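PDB 6IWR: N-acetylgalactosaminyltransferase 7 from Homo sapiens, which belongs to the polypeptide GalNAc transferase family, joining a GT-A-type glycosyltransferase domain to a ricin-type beta-trefoil lectin domain. Local coordinates for residues L53-P65 / P253-C265. Residues are numbered along the deposited sequence; the frame is centred on the assembly and turned at random.
Sequences LTFKPQTFTYHDP and PLVAPISKDRTIC
Tyr-62 lays its ring against the C-terminal turns of helix 251-260, where Ser-259 CB sits over one face, 3.8 Å from the ring centroid and 20° off the normal: a CH-pi contact displaced toward the rim. With CG anti to the backbone N (chi1 -170°), the ring reaches back along the helix until its CE2 lies 4.0 Å from Ala-256 CB. Ser-259 OG turns back to Val-255 O, a hydrogen bond of 2.6 Å that occupies the hydroxyl, so the serine meets the ring through its CB.

Polar contacts flank this packing. A water receives the N-H of Tyr-62 and donates to Phe-60 O and to Lys-260 O, the latter at 2.6 Å, tying the extended segment to the helix end. Beyond it, Arg-262 NH2 meets Lys-56 O at 2.6 Å near the guanidinium plane, but the N-H...O angle of 127° makes the bond weak. The guanidinium has its main partner in Glu-335, to which NE forms a salt bridge, and NH1 forms another with Glu-341, while Lys-56 pairs with Glu-337. At the other end, the side chains of Asp-64 and Lys-260 cross at about a right angle, with a long salt bridge (OD2 to NZ 3.8 Å) that is doubtful, because the lysine is modelled too close to its surroundings.

Residues 53-65, without regular secondary structure, thus run over the C-terminal end of helix 251-260 in the GT-A fold. Their hold combines one buried aromatic, a water bridge and Arg-262, whose charge is probably balanced chiefly by the neighbouring glutamates, with the Lys-56 carbonyl as an added acceptor.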
ATOM      1  N   LEU A  53      24.763  44.122  -4.438  1.00 55.45           N
ATOM      2  CA  LEU A  53      24.629  43.661  -3.057  1.00 42.05           C
ATOM      3  C   LEU A  53      25.523  42.461  -2.800  1.00 44.32           C
ATOM      4  O   LEU A  53      25.556  41.512  -3.585  1.00 40.94           O
ATOM      5  CB  LEU A  53      23.192  43.268  -2.731  1.00 41.48           C
ATOM      6  CG  LEU A  53      22.132  44.331  -2.420  1.00 48.48           C
ATOM      7  CD1 LEU A  53      20.900  43.648  -1.810  1.00 36.70           C
ATOM      8  CD2 LEU A  53      22.665  45.447  -1.505  1.00 41.60           C
ATOM      9  N   THR A  54      26.224  42.494  -1.667  1.00 56.31           N
ATOM     10  CA  THR A  54      27.225  41.493  -1.311  1.00 50.53           C
ATOM     11  C   THR A  54      26.967  40.995   0.098  1.00 41.34           C
ATOM     12  O   THR A  54      26.446  41.726   0.942  1.00 44.43           O
ATOM     13  CB  THR A  54      28.640  42.076  -1.373  1.00 43.76           C
ATOM     14  OG1 THR A  54      28.560  43.497  -1.210  1.00 55.14           O
ATOM     15  CG2 THR A  54      29.306  41.727  -2.684  1.00 36.80           C
ATOM     16  N   PHE A  55      27.380  39.760   0.370  1.00 36.90           N
ATOM     17  CA  PHE A  55      27.291  39.270   1.736  1.00 36.35           C
ATOM     18  C   PHE A  55      28.437  39.828   2.561  1.00 32.98           C
ATOM     19  O   PHE A  55      29.499  40.165   2.033  1.00 41.69           O
ATOM     20  CB  PHE A  55      27.288  37.744   1.776  1.00 36.31           C
ATOM     21  CG  PHE A  55      26.164  37.151   1.005  1.00 28.49           C
ATOM     22  CD1 PHE A  55      24.863  37.451   1.336  1.00 32.41           C
ATOM     23  CD2 PHE A  55      26.402  36.335  -0.069  1.00 30.11           C
ATOM     24  CE1 PHE A  55      23.806  36.935   0.606  1.00 33.54           C
ATOM     25  CE2 PHE A  55      25.360  35.798  -0.791  1.00 31.53           C
ATOM     26  CZ  PHE A  55      24.059  36.104  -0.451  1.00 29.49           C
ATOM     27  N   LYS A  56      28.200  39.951   3.866  1.00 38.13           N
ATOM     28  CA  LYS A  56      29.188  40.563   4.747  1.00 33.57           C
ATOM     29  C   LYS A  56      30.462  39.717   4.742  1.00 32.31           C
ATOM     30  O   LYS A  56      30.391  38.493   4.618  1.00 39.46           O
ATOM     31  CB  LYS A  56      28.608  40.719   6.161  1.00 31.89           C
ATOM     32  CG  LYS A  56      27.457  41.722   6.270  1.00 41.62           C
ATOM     33  CD  LYS A  56      26.916  41.814   7.667  1.00 54.64           C
ATOM     34  CE  LYS A  56      25.789  42.829   7.778  1.00 80.02           C
ATOM     35  NZ  LYS A  56      25.174  42.958   9.170  1.00 84.66           N
ATOM     36  N   PRO A  57      31.640  40.324   4.822  1.00 35.70           N
ATOM     37  CA  PRO A  57      32.881  39.557   4.614  1.00 38.90           C
ATOM     38  C   PRO A  57      33.250  38.718   5.829  1.00 38.00           C
ATOM     39  O   PRO A  57      32.804  38.966   6.952  1.00 38.29           O
ATOM     40  CB  PRO A  57      33.926  40.651   4.378  1.00 39.92           C
ATOM     41  CG  PRO A  57      33.393  41.792   5.236  1.00 36.44           C
ATOM     42  CD  PRO A  57      31.910  41.765   4.967  1.00 27.78           C
ATOM     43  N   GLN A  58      34.099  37.717   5.591  1.00 34.36           N
ATOM     44  CA  GLN A  58      34.630  36.928   6.695  1.00 35.35           C
ATOM     45  C   GLN A  58      35.550  37.775   7.567  1.00 39.58           C
ATOM     46  O   GLN A  58      36.510  38.382   7.085  1.00 42.75           O
ATOM     47  CB  GLN A  58      35.385  35.703   6.182  1.00 36.16           C
ATOM     48  CG  GLN A  58      35.971  34.821   7.271  1.00 40.94           C
ATOM     49  CD  GLN A  58      34.950  33.883   7.869  1.00 37.84           C
ATOM     50  OE1 GLN A  58      34.982  33.571   9.066  1.00 41.88           O
ATOM     51  NE2 GLN A  58      34.044  33.408   7.032  1.00 34.46           N
ATOM     52  N   THR A  59      35.244  37.811   8.856  1.00 40.63           N
ATOM     53  CA  THR A  59      36.050  38.516   9.839  1.00 40.32           C
ATOM     54  C   THR A  59      36.771  37.568  10.785  1.00 43.64           C
ATOM     55  O   THR A  59      37.876  37.871  11.242  1.00 45.05           O
ATOM     56  CB  THR A  59      35.153  39.461  10.636  1.00 37.34           C
ATOM     57  OG1 THR A  59      34.520  38.740  11.695  1.00 44.08           O
ATOM     58  CG2 THR A  59      34.073  39.999   9.740  1.00 40.36           C
ATOM     59  N   PHE A  60      36.143  36.433  11.067  1.00 46.60           N
ATOM     60  CA  PHE A  60      36.720  35.324  11.815  1.00 46.68           C
ATOM     61  C   PHE A  60      37.873  34.698  11.026  1.00 48.00           C
ATOM     62  O   PHE A  60      37.720  34.377   9.844  1.00 49.77           O
ATOM     63  CB  PHE A  60      35.589  34.303  12.019  1.00 40.83           C
ATOM     64  CG  PHE A  60      35.634  33.551  13.298  1.00 40.27           C
ATOM     65  CD1 PHE A  60      35.127  34.110  14.471  1.00 49.90           C
ATOM     66  CD2 PHE A  60      36.137  32.263  13.330  1.00 37.53           C
ATOM     67  CE1 PHE A  60      35.154  33.405  15.686  1.00 41.67           C
ATOM     68  CE2 PHE A  60      36.160  31.554  14.517  1.00 47.57           C
ATOM     69  CZ  PHE A  60      35.667  32.127  15.707  1.00 44.29           C
ATOM     70  N   THR A  61      39.025  34.500  11.663  1.00 36.16           N
ATOM     71  CA  THR A  61      40.093  33.717  11.040  1.00 39.06           C
ATOM     72  C   THR A  61      40.022  32.280  11.551  1.00 40.69           C
ATOM     73  O   THR A  61      40.036  32.060  12.762  1.00 47.41           O
ATOM     74  CB  THR A  61      41.477  34.293  11.334  1.00 41.77           C
ATOM     75  OG1 THR A  61      41.453  35.723  11.222  1.00 58.43           O
ATOM     76  CG2 THR A  61      42.521  33.698  10.374  1.00 29.53           C
ATOM     77  N   TYR A  62      39.965  31.299  10.641  1.00 39.18           N
ATOM     78  CA  TYR A  62      39.935  29.897  11.046  1.00 34.56           C
ATOM     79  C   TYR A  62      40.622  29.027  10.000  1.00 33.76           C
ATOM     80  O   TYR A  62      40.484  29.254   8.802  1.00 40.99           O
ATOM     81  CB  TYR A  62      38.492  29.427  11.303  1.00 28.60           C
ATOM     82  CG  TYR A  62      38.388  28.066  11.962  1.00 34.89           C
ATOM     83  CD1 TYR A  62      38.386  27.934  13.351  1.00 39.94           C
ATOM     84  CD2 TYR A  62      38.285  26.906  11.200  1.00 35.18           C
ATOM     85  CE1 TYR A  62      38.301  26.680  13.962  1.00 32.71           C
ATOM     86  CE2 TYR A  62      38.186  25.640  11.808  1.00 35.97           C
ATOM     87  CZ  TYR A  62      38.202  25.536  13.183  1.00 33.34           C
ATOM     88  OH  TYR A  62      38.130  24.292  13.787  1.00 37.17           O
ATOM     89  N   HIS A  63      41.373  28.036  10.457  1.00 35.30           N
ATOM     90  CA  HIS A  63      42.189  27.183   9.603  1.00 38.31           C
ATOM     91  C   HIS A  63      41.609  25.779   9.521  1.00 33.72           C
ATOM     92  O   HIS A  63      41.200  25.203  10.533  1.00 33.12           O
ATOM     93  CB  HIS A  63      43.618  27.089  10.131  1.00 44.92           C
ATOM     94  CG  HIS A  63      44.221  28.414  10.466  1.00 49.16           C
ATOM     95  ND1 HIS A  63      45.014  29.110   9.580  1.00 51.47           N
ATOM     96  CD2 HIS A  63      44.146  29.172  11.585  1.00 53.01           C
ATOM     97  CE1 HIS A  63      45.399  30.244  10.139  1.00 49.66           C
ATOM     98  NE2 HIS A  63      44.891  30.304  11.356  1.00 52.54           N
ATOM     99  N   ASP A  64      41.614  25.218   8.319  1.00 33.79           N
ATOM    100  CA  ASP A  64      41.079  23.883   8.129  1.00 34.65           C
ATOM    101  C   ASP A  64      41.800  22.895   9.031  1.00 34.19           C
ATOM    102  O   ASP A  64      42.946  23.123   9.412  1.00 32.11           O
ATOM    103  CB  ASP A  64      41.221  23.453   6.675  1.00 37.25           C
ATOM    104  CG  ASP A  64      40.314  24.233   5.771  1.00 42.46           C
ATOM    105  OD1 ASP A  64      39.224  24.622   6.261  1.00 43.18           O
ATOM    106  OD2 ASP A  64      40.694  24.488   4.610  1.00 47.99           O
ATOM    107  N   PRO A  65      41.153  21.791   9.391  1.00 32.13           N
ATOM    108  CA  PRO A  65      41.812  20.803  10.246  1.00 29.66           C
ATOM    109  C   PRO A  65      42.874  20.040   9.474  1.00 28.11           C
ATOM    110  O   PRO A  65      43.054  20.202   8.270  1.00 36.47           O
ATOM    111  CB  PRO A  65      40.662  19.891  10.694  1.00 32.25           C
ATOM    112  CG  PRO A  65      39.658  20.016   9.608  1.00 24.36           C
ATOM    113  CD  PRO A  65      39.743  21.436   9.137  1.00 27.44           C
ATOM    114  N   PRO A 253      33.631  18.618  12.986  1.00 22.85           N
ATOM    115  CA  PRO A 253      33.510  18.464  11.524  1.00 24.66           C
ATOM    116  C   PRO A 253      32.418  19.336  10.906  1.00 26.31           C
ATOM    117  O   PRO A 253      32.624  19.912   9.830  1.00 28.03           O
ATOM    118  CB  PRO A 253      33.193  16.968  11.350  1.00 26.78           C
ATOM    119  CG  PRO A 253      33.244  16.354  12.743  1.00 28.72           C
ATOM    120  CD  PRO A 253      33.214  17.430  13.746  1.00 24.88           C
ATOM    121  N   LEU A 254      31.260  19.457  11.568  1.00 24.95           N
ATOM    122  CA  LEU A 254      30.139  20.173  10.966  1.00 24.19           C
ATOM    123  C   LEU A 254      30.343  21.686  10.994  1.00 25.61           C
ATOM    124  O   LEU A 254      29.984  22.387  10.040  1.00 28.74           O
ATOM    125  CB  LEU A 254      28.842  19.806  11.683  1.00 27.39           C
ATOM    126  CG  LEU A 254      27.535  20.332  11.090  1.00 20.67           C
ATOM    127  CD1 LEU A 254      27.084  19.475   9.950  1.00 22.99           C
ATOM    128  CD2 LEU A 254      26.484  20.358  12.136  1.00 19.68           C
ATOM    129  N   VAL A 255      30.907  22.219  12.076  1.00 23.20           N
ATOM    130  CA  VAL A 255      31.071  23.667  12.156  1.00 24.84           C
ATOM    131  C   VAL A 255      32.451  24.169  11.725  1.00 25.16           C
ATOM    132  O   VAL A 255      32.651  25.389  11.595  1.00 28.92           O
ATOM    133  CB  VAL A 255      30.742  24.126  13.585  1.00 22.87           C
ATOM    134  CG1 VAL A 255      30.833  25.630  13.691  1.00 27.27           C
ATOM    135  CG2 VAL A 255      29.353  23.655  13.951  1.00 24.70           C
ATOM    136  N   ALA A 256      33.408  23.294  11.496  1.00 22.42           N
ATOM    137  CA  ALA A 256      34.700  23.782  11.024  1.00 26.82           C
ATOM    138  C   ALA A 256      34.568  24.499   9.687  1.00 28.43           C
ATOM    139  O   ALA A 256      35.042  25.640   9.564  1.00 29.06           O
ATOM    140  CB  ALA A 256      35.709  22.628  10.960  1.00 22.04           C
ATOM    141  N   PRO A 257      33.941  23.928   8.666  1.00 26.96           N
ATOM    142  CA  PRO A 257      33.912  24.639   7.374  1.00 25.97           C
ATOM    143  C   PRO A 257      33.247  26.005   7.463  1.00 25.70           C
ATOM    144  O   PRO A 257      33.756  26.968   6.872  1.00 24.88           O
ATOM    145  CB  PRO A 257      33.170  23.671   6.439  1.00 21.83           C
ATOM    146  CG  PRO A 257      32.807  22.478   7.265  1.00 23.58           C
ATOM    147  CD  PRO A 257      33.401  22.564   8.611  1.00 24.24           C
ATOM    148  N   ILE A 258      32.154  26.137   8.223  1.00 25.88           N
ATOM    149  CA  ILE A 258      31.495  27.438   8.368  1.00 26.45           C
ATOM    150  C   ILE A 258      32.408  28.437   9.064  1.00 28.99           C
ATOM    151  O   ILE A 258      32.326  29.646   8.822  1.00 31.59           O
ATOM    152  CB  ILE A 258      30.165  27.297   9.134  1.00 25.53           C
ATOM    153  CG1 ILE A 258      29.344  26.142   8.553  1.00 24.52           C
ATOM    154  CG2 ILE A 258      29.389  28.602   9.107  1.00 20.29           C
ATOM    155  CD1 ILE A 258      28.157  25.796   9.371  1.00 24.98           C
ATOM    156  N   SER A 259      33.288  27.955   9.935  1.00 28.05           N
ATOM    157  CA  SER A 259      34.205  28.845  10.634  1.00 27.14           C
ATOM    158  C   SER A 259      35.318  29.363   9.720  1.00 28.57           C
ATOM    159  O   SER A 259      35.796  30.480   9.925  1.00 32.64           O
ATOM    160  CB  SER A 259      34.780  28.134  11.858  1.00 28.61           C
ATOM    161  OG  SER A 259      33.743  27.541  12.642  1.00 28.09           O
ATOM    162  N   LYS A 260      35.775  28.579   8.721  1.00 29.39           N
ATOM    163  CA  LYS A 260      36.689  29.176   7.736  1.00 35.64           C
ATOM    164  C   LYS A 260      35.957  30.232   6.928  1.00 32.55           C
ATOM    165  O   LYS A 260      36.516  31.289   6.622  1.00 40.05           O
ATOM    166  CB  LYS A 260      37.328  28.142   6.778  1.00 32.51           C
ATOM    167  CG  LYS A 260      38.899  28.162   6.800  1.00 41.14           C
ATOM    168  CD  LYS A 260      39.766  28.064   5.454  1.00 41.63           C
ATOM    169  CE  LYS A 260      41.350  28.424   5.697  1.00 56.94           C
ATOM    170  NZ  LYS A 260      42.512  27.415   6.091  1.00 39.65           N
ATOM    171  N   ASP A 261      34.676  30.000   6.654  1.00 31.56           N
ATOM    172  CA  ASP A 261      33.975  30.690   5.571  1.00 32.16           C
ATOM    173  C   ASP A 261      32.486  30.730   5.894  1.00 29.97           C
ATOM    174  O   ASP A 261      31.809  29.703   5.808  1.00 30.93           O
ATOM    175  CB  ASP A 261      34.243  29.965   4.253  1.00 28.36           C
ATOM    176  CG  ASP A 261      33.511  30.573   3.072  1.00 31.92           C
ATOM    177  OD1 ASP A 261      32.559  31.369   3.239  1.00 31.43           O
ATOM    178  OD2 ASP A 261      33.892  30.225   1.942  1.00 33.41           O
ATOM    179  N   ARG A 262      31.969  31.917   6.219  1.00 24.52           N
ATOM    180  CA  ARG A 262      30.602  32.063   6.704  1.00 24.49           C
ATOM    181  C   ARG A 262      29.538  31.773   5.649  1.00 32.18           C
ATOM    182  O   ARG A 262      28.362  31.645   6.020  1.00 30.09           O
ATOM    183  CB  ARG A 262      30.394  33.471   7.237  1.00 26.31           C
ATOM    184  CG  ARG A 262      30.806  34.546   6.255  1.00 29.46           C
ATOM    185  CD  ARG A 262      30.673  35.899   6.890  1.00 26.93           C
ATOM    186  NE  ARG A 262      29.342  35.990   7.452  1.00 35.94           N
ATOM    187  CZ  ARG A 262      28.298  36.496   6.805  1.00 37.77           C
ATOM    188  NH1 ARG A 262      27.091  36.515   7.382  1.00 30.63           N
ATOM    189  NH2 ARG A 262      28.474  36.997   5.584  1.00 33.26           N
ATOM    190  N   THR A 263      29.896  31.728   4.355  1.00 29.02           N
ATOM    191  CA  THR A 263      28.945  31.411   3.293  1.00 28.90           C
ATOM    192  C   THR A 263      28.903  29.925   2.979  1.00 28.92           C
ATOM    193  O   THR A 263      28.284  29.530   1.988  1.00 25.71           O
ATOM    194  CB  THR A 263      29.267  32.176   1.999  1.00 29.33           C
ATOM    195  OG1 THR A 263      30.543  31.760   1.502  1.00 26.00           O
ATOM    196  CG2 THR A 263      29.252  33.682   2.212  1.00 22.51           C
ATOM    197  N   ILE A 264      29.573  29.104   3.763  1.00 25.90           N
ATOM    198  CA  ILE A 264      29.428  27.664   3.622  1.00 29.11           C
ATOM    199  C   ILE A 264      28.291  27.218   4.518  1.00 27.86           C
ATOM    200  O   ILE A 264      28.153  27.682   5.656  1.00 28.36           O
ATOM    201  CB  ILE A 264      30.741  26.940   3.965  1.00 26.72           C
ATOM    202  CG1 ILE A 264      31.863  27.468   3.070  1.00 25.91           C
ATOM    203  CG2 ILE A 264      30.593  25.425   3.832  1.00 20.36           C
ATOM    204  CD1 ILE A 264      33.182  26.778   3.276  1.00 31.91           C
ATOM    205  N   CYS A 265      27.434  26.364   3.983  1.00 24.46           N
ATOM    206  CA  CYS A 265      26.381  25.725   4.752  1.00 26.66           C
ATOM    207  C   CYS A 265      26.667  24.234   4.783  1.00 25.20           C
ATOM    208  O   CYS A 265      27.000  23.629   3.759  1.00 27.00           O
ATOM    209  CB  CYS A 265      25.010  26.020   4.154  1.00 24.88           C
ATOM    210  SG  CYS A 265      23.698  24.972   4.690  1.00 28.78           S
TER
HETATM  211  O   HOH W   1      38.500  32.183   7.973  1.00 36.64           O